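Local coordinates for polar amino acid ABC uptake transporter substrate binding protein (PDB 3HV1) that probably captures a polar amino acid outside the cell and hands it to an ABC transporter for uptake, as other family 3 solute-binding proteins do, at residues Lys11-Trp14 with Gln15-Lys19; Ala53-Leu57 with Tyr58-Val62. All coordinates share one frame; numbering follows the deposited sequence.

Interaction 1 of 2, residues Lys11-Trp14 with Gln15-Lys19; sequences KDQW and QTYTK
Q13 and Y17 are joined by the first i to i+4 backbone bond of helix 14-20, Y17 N donating to Q13 O over 2.9 Å, almost straight; T18 N follows on W14 O at 3.1 Å. Q13 is thus the N-cap residue, and an Asx turn leads into it: D12 OD1 accepts from W14 N at 3.1 Å, while D12 OD2 is held by T221 of helix 220-236. The Y17 ring turns back along the start of the helix to lie against the cap residue. With CG beside its own backbone N (chi1 -57°), it is placed so that Q13 CB sits over the ring face, 3.9 Å from the centroid, in a CH-pi contact. Q13 O lies over a ring face as well, offset toward the rim. Y17 OH bonds to D219, whose other carboxylate oxygen takes Q13 N, so one aspartate holds both partners. Two waters add polar links: water 1 accepts from Q15 N and donates to D12 O, and water 2 bridges Q13 OE1 and T16 OG1. The indole of W14 swings clear of the backbone N (chi1 -178°) and runs across T18. There the methyl CG2 of T18 stands over one indole face, 3.8 Å from the centroid of the five-membered ring and 3.5 Å from W14 CE2.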
ATOM      1  N   LYS A  11       5.971  14.174  21.700  1.00 42.62           N
ATOM      2  CA  LYS A  11       5.555  15.017  20.591  1.00 41.18           C
ATOM      3  C   LYS A  11       6.321  14.887  19.287  1.00 37.93           C
ATOM      4  O   LYS A  11       7.300  14.147  19.181  1.00 35.73           O
ATOM      5  CB  LYS A  11       5.546  16.480  21.028  1.00 45.60           C
ATOM      6  CG  LYS A  11       6.803  16.935  21.746  1.00 48.89           C
ATOM      7  CD  LYS A  11       6.776  18.441  21.974  1.00 52.75           C
ATOM      8  CE  LYS A  11       6.701  19.197  20.646  1.00 54.92           C
ATOM      9  NZ  LYS A  11       6.624  20.679  20.820  1.00 55.23           N
ATOM     10  N   ASP A  12       5.832  15.617  18.293  1.00 35.71           N
ATOM     11  CA  ASP A  12       6.410  15.645  16.960  1.00 34.42           C
ATOM     12  C   ASP A  12       7.716  16.427  17.031  1.00 34.35           C
ATOM     13  O   ASP A  12       7.711  17.653  17.147  1.00 34.35           O
ATOM     14  CB  ASP A  12       5.440  16.332  16.003  1.00 33.58           C
ATOM     15  CG  ASP A  12       5.882  16.247  14.561  1.00 34.61           C
ATOM     16  OD1 ASP A  12       7.068  16.530  14.282  1.00 33.26           O
ATOM     17  OD2 ASP A  12       5.038  15.908  13.705  1.00 34.49           O
ATOM     18  N   GLN A  13       8.834  15.716  16.947  1.00 32.08           N
ATOM     19  CA  GLN A  13      10.136  16.356  17.046  1.00 31.94           C
ATOM     20  C   GLN A  13      10.828  16.733  15.745  1.00 30.12           C
ATOM     21  O   GLN A  13      12.039  16.946  15.743  1.00 30.93           O
ATOM     22  CB  GLN A  13      11.088  15.476  17.853  1.00 32.41           C
ATOM     23  CG  GLN A  13      10.673  15.218  19.284  1.00 33.07           C
ATOM     24  CD  GLN A  13      11.767  14.524  20.061  1.00 32.47           C
ATOM     25  OE1 GLN A  13      12.765  15.137  20.423  1.00 34.04           O
ATOM     26  NE2 GLN A  13      11.595  13.232  20.301  1.00 31.58           N
ATOM     27  N   TRP A  14      10.099  16.831  14.639  1.00 30.97           N
ATOM     28  CA  TRP A  14      10.771  17.184  13.391  1.00 30.32           C
ATOM     29  C   TRP A  14      11.585  18.459  13.577  1.00 31.38           C
ATOM     30  O   TRP A  14      12.699  18.577  13.069  1.00 29.70           O
ATOM     31  CB  TRP A  14       9.775  17.355  12.239  1.00 29.37           C
ATOM     32  CG  TRP A  14      10.463  17.684  10.940  1.00 28.30           C
ATOM     33  CD1 TRP A  14      10.395  18.859  10.251  1.00 28.27           C
ATOM     34  CD2 TRP A  14      11.371  16.843  10.210  1.00 28.35           C
ATOM     35  NE1 TRP A  14      11.201  18.808   9.143  1.00 28.12           N
ATOM     36  CE2 TRP A  14      11.815  17.584   9.089  1.00 27.73           C
ATOM     37  CE3 TRP A  14      11.856  15.539  10.395  1.00 25.69           C
ATOM     38  CZ2 TRP A  14      12.723  17.066   8.153  1.00 25.46           C
ATOM     39  CZ3 TRP A  14      12.762  15.021   9.463  1.00 24.29           C
ATOM     40  CH2 TRP A  14      13.183  15.787   8.357  1.00 24.70           C
ATOM     41  N   GLN A  15      11.025  19.408  14.320  1.00 33.95           N
ATOM     42  CA  GLN A  15      11.704  20.671  14.591  1.00 34.88           C
ATOM     43  C   GLN A  15      13.025  20.464  15.313  1.00 32.41           C
ATOM     44  O   GLN A  15      14.009  21.146  15.037  1.00 33.09           O
ATOM     45  CB  GLN A  15      10.804  21.576  15.429  1.00 40.38           C
ATOM     46  CG  GLN A  15       9.953  22.503  14.597  1.00 47.08           C
ATOM     47  CD  GLN A  15      10.780  23.602  13.966  1.00 51.47           C
ATOM     48  OE1 GLN A  15      11.319  24.463  14.666  1.00 54.76           O
ATOM     49  NE2 GLN A  15      10.897  23.574  12.642  1.00 53.91           N
ATOM     50  N   THR A  16      13.040  19.517  16.241  1.00 31.17           N
ATOM     51  CA  THR A  16      14.244  19.224  16.998  1.00 30.09           C
ATOM     52  C   THR A  16      15.279  18.511  16.129  1.00 28.23           C
ATOM     53  O   THR A  16      16.450  18.886  16.121  1.00 27.58           O
ATOM     54  CB  THR A  16      13.906  18.373  18.239  1.00 31.22           C
ATOM     55  OG1 THR A  16      13.119  19.159  19.144  1.00 34.27           O
ATOM     56  CG2 THR A  16      15.164  17.913  18.944  1.00 32.24           C
ATOM     57  N   TYR A  17      14.848  17.499  15.383  1.00 27.54           N
ATOM     58  CA  TYR A  17      15.772  16.768  14.523  1.00 27.81           C
ATOM     59  C   TYR A  17      16.500  17.698  13.561  1.00 26.85           C
ATOM     60  O   TYR A  17      17.707  17.603  13.398  1.00 28.51           O
ATOM     61  CB  TYR A  17      15.036  15.689  13.723  1.00 26.66           C
ATOM     62  CG  TYR A  17      14.279  14.693  14.568  1.00 26.38           C
ATOM     63  CD1 TYR A  17      14.873  14.084  15.674  1.00 27.16           C
ATOM     64  CD2 TYR A  17      12.971  14.341  14.248  1.00 28.03           C
ATOM     65  CE1 TYR A  17      14.171  13.144  16.443  1.00 26.68           C
ATOM     66  CE2 TYR A  17      12.269  13.412  15.004  1.00 27.48           C
ATOM     67  CZ  TYR A  17      12.871  12.817  16.096  1.00 25.37           C
ATOM     68  OH  TYR A  17      12.166  11.889  16.827  1.00 27.02           O
ATOM     69  N   THR A  18      15.763  18.590  12.911  1.00 30.43           N
ATOM     70  CA  THR A  18      16.372  19.519  11.973  1.00 31.30           C
ATOM     71  C   THR A  18      17.246  20.523  12.713  1.00 32.72           C
ATOM     72  O   THR A  18      18.332  20.868  12.254  1.00 32.16           O
ATOM     73  CB  THR A  18      15.316  20.300  11.198  1.00 33.01           C
ATOM     74  OG1 THR A  18      14.407  20.907  12.124  1.00 34.57           O
ATOM     75  CG2 THR A  18      14.556  19.384  10.259  1.00 32.57           C
ATOM     76  N   LYS A  19      16.762  20.990  13.861  1.00 33.45           N
ATOM     77  CA  LYS A  19      17.507  21.957  14.657  1.00 36.06           C
ATOM     78  C   LYS A  19      18.809  21.366  15.183  1.00 34.72           C
ATOM     79  O   LYS A  19      19.871  21.951  14.993  1.00 35.91           O
ATOM     80  CB  LYS A  19      16.655  22.468  15.828  1.00 38.89           C
ATOM     81  CG  LYS A  19      17.458  23.106  16.974  1.00 41.40           C
ATOM     82  CD  LYS A  19      18.424  24.178  16.476  1.00 44.41           C
ATOM     83  CE  LYS A  19      19.332  24.681  17.602  1.00 46.49           C
ATOM     84  NZ  LYS A  19      20.400  25.607  17.110  1.00 44.79           N
TER
HETATM   85  O   HOH W   1       8.047  19.275  14.778  1.00 41.82           O
HETATM   86  O   HOH W   2      12.683  17.710  21.307  1.00 34.18           O

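Interaction 2 of 2, residues Ala53-Leu57 with Tyr58-Val62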
ATOM      1  N   ALA A  53      21.359   8.538   3.253  1.00 13.04           N
ATOM      2  CA  ALA A  53      21.053   9.328   2.063  1.00 15.18           C
ATOM      3  C   ALA A  53      19.804  10.180   2.254  1.00 15.75           C
ATOM      4  O   ALA A  53      19.770  11.333   1.835  1.00 17.03           O
ATOM      5  CB  ALA A  53      20.883   8.415   0.865  1.00 13.95           C
ATOM      6  N   VAL A  54      18.780   9.598   2.873  1.00 15.54           N
ATOM      7  CA  VAL A  54      17.538  10.320   3.126  1.00 16.63           C
ATOM      8  C   VAL A  54      17.791  11.499   4.061  1.00 15.91           C
ATOM      9  O   VAL A  54      17.356  12.619   3.798  1.00 14.52           O
ATOM     10  CB  VAL A  54      16.470   9.391   3.767  1.00 17.00           C
ATOM     11  CG1 VAL A  54      15.341  10.219   4.380  1.00 18.88           C
ATOM     12  CG2 VAL A  54      15.896   8.448   2.714  1.00 15.38           C
ATOM     13  N   PHE A  55      18.524  11.267   5.142  1.00 15.85           N
ATOM     14  CA  PHE A  55      18.739  12.366   6.070  1.00 15.34           C
ATOM     15  C   PHE A  55      19.755  13.390   5.615  1.00 17.80           C
ATOM     16  O   PHE A  55      19.728  14.538   6.059  1.00 19.12           O
ATOM     17  CB  PHE A  55      19.021  11.805   7.457  1.00 17.24           C
ATOM     18  CG  PHE A  55      17.794  11.211   8.085  1.00 18.17           C
ATOM     19  CD1 PHE A  55      16.731  12.033   8.452  1.00 19.71           C
ATOM     20  CD2 PHE A  55      17.644   9.837   8.198  1.00 17.09           C
ATOM     21  CE1 PHE A  55      15.531  11.489   8.914  1.00 18.96           C
ATOM     22  CE2 PHE A  55      16.451   9.281   8.660  1.00 18.18           C
ATOM     23  CZ  PHE A  55      15.388  10.113   9.017  1.00 18.18           C
ATOM     24  N   LYS A  56      20.615  13.001   4.679  1.00 17.03           N
ATOM     25  CA  LYS A  56      21.588  13.942   4.148  1.00 15.32           C
ATOM     26  C   LYS A  56      20.818  15.030   3.398  1.00 17.41           C
ATOM     27  O   LYS A  56      21.262  16.175   3.311  1.00 15.02           O
ATOM     28  CB  LYS A  56      22.545  13.232   3.200  1.00 18.12           C
ATOM     29  CG  LYS A  56      23.684  14.103   2.674  1.00 21.51           C
ATOM     30  CD  LYS A  56      24.565  13.303   1.719  1.00 22.21           C
ATOM     31  CE  LYS A  56      25.783  14.094   1.273  1.00 22.78           C
ATOM     32  NZ  LYS A  56      26.675  13.277   0.390  1.00 21.75           N
ATOM     33  N   LEU A  57      19.657  14.665   2.858  1.00 17.17           N
ATOM     34  CA  LEU A  57      18.818  15.618   2.124  1.00 16.51           C
ATOM     35  C   LEU A  57      18.375  16.763   3.014  1.00 17.53           C
ATOM     36  O   LEU A  57      18.157  17.879   2.551  1.00 17.10           O
ATOM     37  CB  LEU A  57      17.556  14.936   1.617  1.00 16.10           C
ATOM     38  CG  LEU A  57      17.731  13.820   0.597  1.00 16.75           C
ATOM     39  CD1 LEU A  57      16.377  13.138   0.352  1.00 15.80           C
ATOM     40  CD2 LEU A  57      18.296  14.410  -0.676  1.00 17.61           C
ATOM     41  N   TYR A  58      18.218  16.458   4.295  1.00 18.42           N
ATOM     42  CA  TYR A  58      17.744  17.432   5.263  1.00 19.77           C
ATOM     43  C   TYR A  58      18.835  17.995   6.152  1.00 20.21           C
ATOM     44  O   TYR A  58      18.551  18.773   7.065  1.00 20.37           O
ATOM     45  CB  TYR A  58      16.656  16.790   6.125  1.00 20.16           C
ATOM     46  CG  TYR A  58      15.472  16.283   5.322  1.00 20.07           C
ATOM     47  CD1 TYR A  58      14.548  17.172   4.768  1.00 20.04           C
ATOM     48  CD2 TYR A  58      15.274  14.915   5.118  1.00 19.59           C
ATOM     49  CE1 TYR A  58      13.450  16.713   4.030  1.00 21.06           C
ATOM     50  CE2 TYR A  58      14.178  14.445   4.379  1.00 20.97           C
ATOM     51  CZ  TYR A  58      13.270  15.353   3.841  1.00 20.59           C
ATOM     52  OH  TYR A  58      12.179  14.889   3.138  1.00 22.32           O
ATOM     53  N   GLY A  59      20.077  17.613   5.880  1.00 21.91           N
ATOM     54  CA  GLY A  59      21.183  18.096   6.686  1.00 23.52           C
ATOM     55  C   GLY A  59      21.116  17.536   8.096  1.00 25.09           C
ATOM     56  O   GLY A  59      21.463  18.213   9.064  1.00 26.69           O
ATOM     57  N   ILE A  60      20.652  16.297   8.217  1.00 22.85           N
ATOM     58  CA  ILE A  60      20.550  15.652   9.519  1.00 21.22           C
ATOM     59  C   ILE A  60      21.516  14.483   9.574  1.00 21.43           C
ATOM     60  O   ILE A  60      21.485  13.608   8.707  1.00 21.72           O
ATOM     61  CB  ILE A  60      19.117  15.133   9.775  1.00 21.04           C
ATOM     62  CG1 ILE A  60      18.156  16.321   9.912  1.00 19.38           C
ATOM     63  CG2 ILE A  60      19.093  14.253  11.024  1.00 22.27           C
ATOM     64  CD1 ILE A  60      16.694  15.938   9.891  1.00 20.81           C
ATOM     65  N   ASP A  61      22.386  14.498  10.581  1.00 21.71           N
ATOM     66  CA  ASP A  61      23.357  13.431  10.784  1.00 22.71           C
ATOM     67  C   ASP A  61      22.648  12.291  11.507  1.00 21.54           C
ATOM     68  O   ASP A  61      21.790  12.523  12.366  1.00 22.51           O
ATOM     69  CB  ASP A  61      24.534  13.924  11.632  1.00 24.98           C
ATOM     70  CG  ASP A  61      25.431  14.896  10.887  1.00 27.98           C
ATOM     71  OD1 ASP A  61      25.931  14.531   9.805  1.00 29.69           O
ATOM     72  OD2 ASP A  61      25.642  16.023  11.386  1.00 30.44           O
ATOM     73  N   VAL A  62      23.002  11.065  11.143  1.00 20.37           N
ATOM     74  CA  VAL A  62      22.396   9.890  11.739  1.00 19.90           C
ATOM     75  C   VAL A  62      23.309   9.227  12.765  1.00 20.78           C
ATOM     76  O   VAL A  62      24.484   8.949  12.494  1.00 21.51           O
ATOM     77  CB  VAL A  62      22.033   8.845  10.659  1.00 20.47           C
ATOM     78  CG1 VAL A  62      21.319   7.647  11.299  1.00 18.66           C
ATOM     79  CG2 VAL A  62      21.147   9.489   9.600  1.00 17.49           C
TER
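F55 lies at the apolar centre of this helix-to-strand connection, where a Schellman motif ends helix 46-56 and turns the chain into strand 61-66. Its side chain meets two aliphatic ones: F55 CD2 touches V62 CG2 at 3.8 Å, the two side chains crossing at about a right angle, and F55 CB lies 4.1 Å from I60 CB. Both I60 CB, 4.1 Å from F55 CD1, and V62 CG2 approach the ring at a slant. CG of F55 stands anti to its carbonyl carbon (chi1 -72°), which directs the ring toward strand 22-27, where I23 and I25 pack on it; I60 and V62 rest on the same strand. This is the return from helix to parallel strand that recurs in the alpha/beta lobes of periplasmic-type binding proteins.

Farther out, Y58 lies back along the last helical turn. Its ring edge faces F55 CA, its CD2 comes within 3.4 Å of V54 O, and L57 CB stands over one of its faces, near the rim. The hydroxyl of Y58 bonds to the main-chain oxygen of K225 in helix 220-236, tying the turn to that helix.

At the polar edge, F55 O takes two bonds from opposite faces of its carbonyl plane, one from Y58 N and a nearly straight one from I60 N at 2.9 Å. K56 to G59 form a type I turn. The Schellman motif consists of that I60 bond and a second, with G59 supplying the positive phi (68°) that glycine accepts readily: G59 N reaches K56 O at 3.2 Å from well above the carbonyl plane.

Overall arrangement
The two interactions mark opposite ends of helices: interaction 1 starts helix 14-20, and interaction 2 finishes helix 46-56 and leads into strand 61-66. Both are partly buried, but their chemistry differs. Interaction 1 lies farther from the chain centre and relies on two aspartates, D12 and D219, bridging waters and CH-pi contacts, whereas the inner side of interaction 2 is aliphatic and aromatic packing against strand 22-27, with its polar bonds made by the backbone and the Y58 hydroxyl. They meet directly: W14 and Y58 stack edge-to-face, and W14 CH2 also touches I60 CD1 at 3.8 Å. Helix 220-236 is common ground, receiving W14 and Y17 from one, and V54, F55 and Y58 from the other.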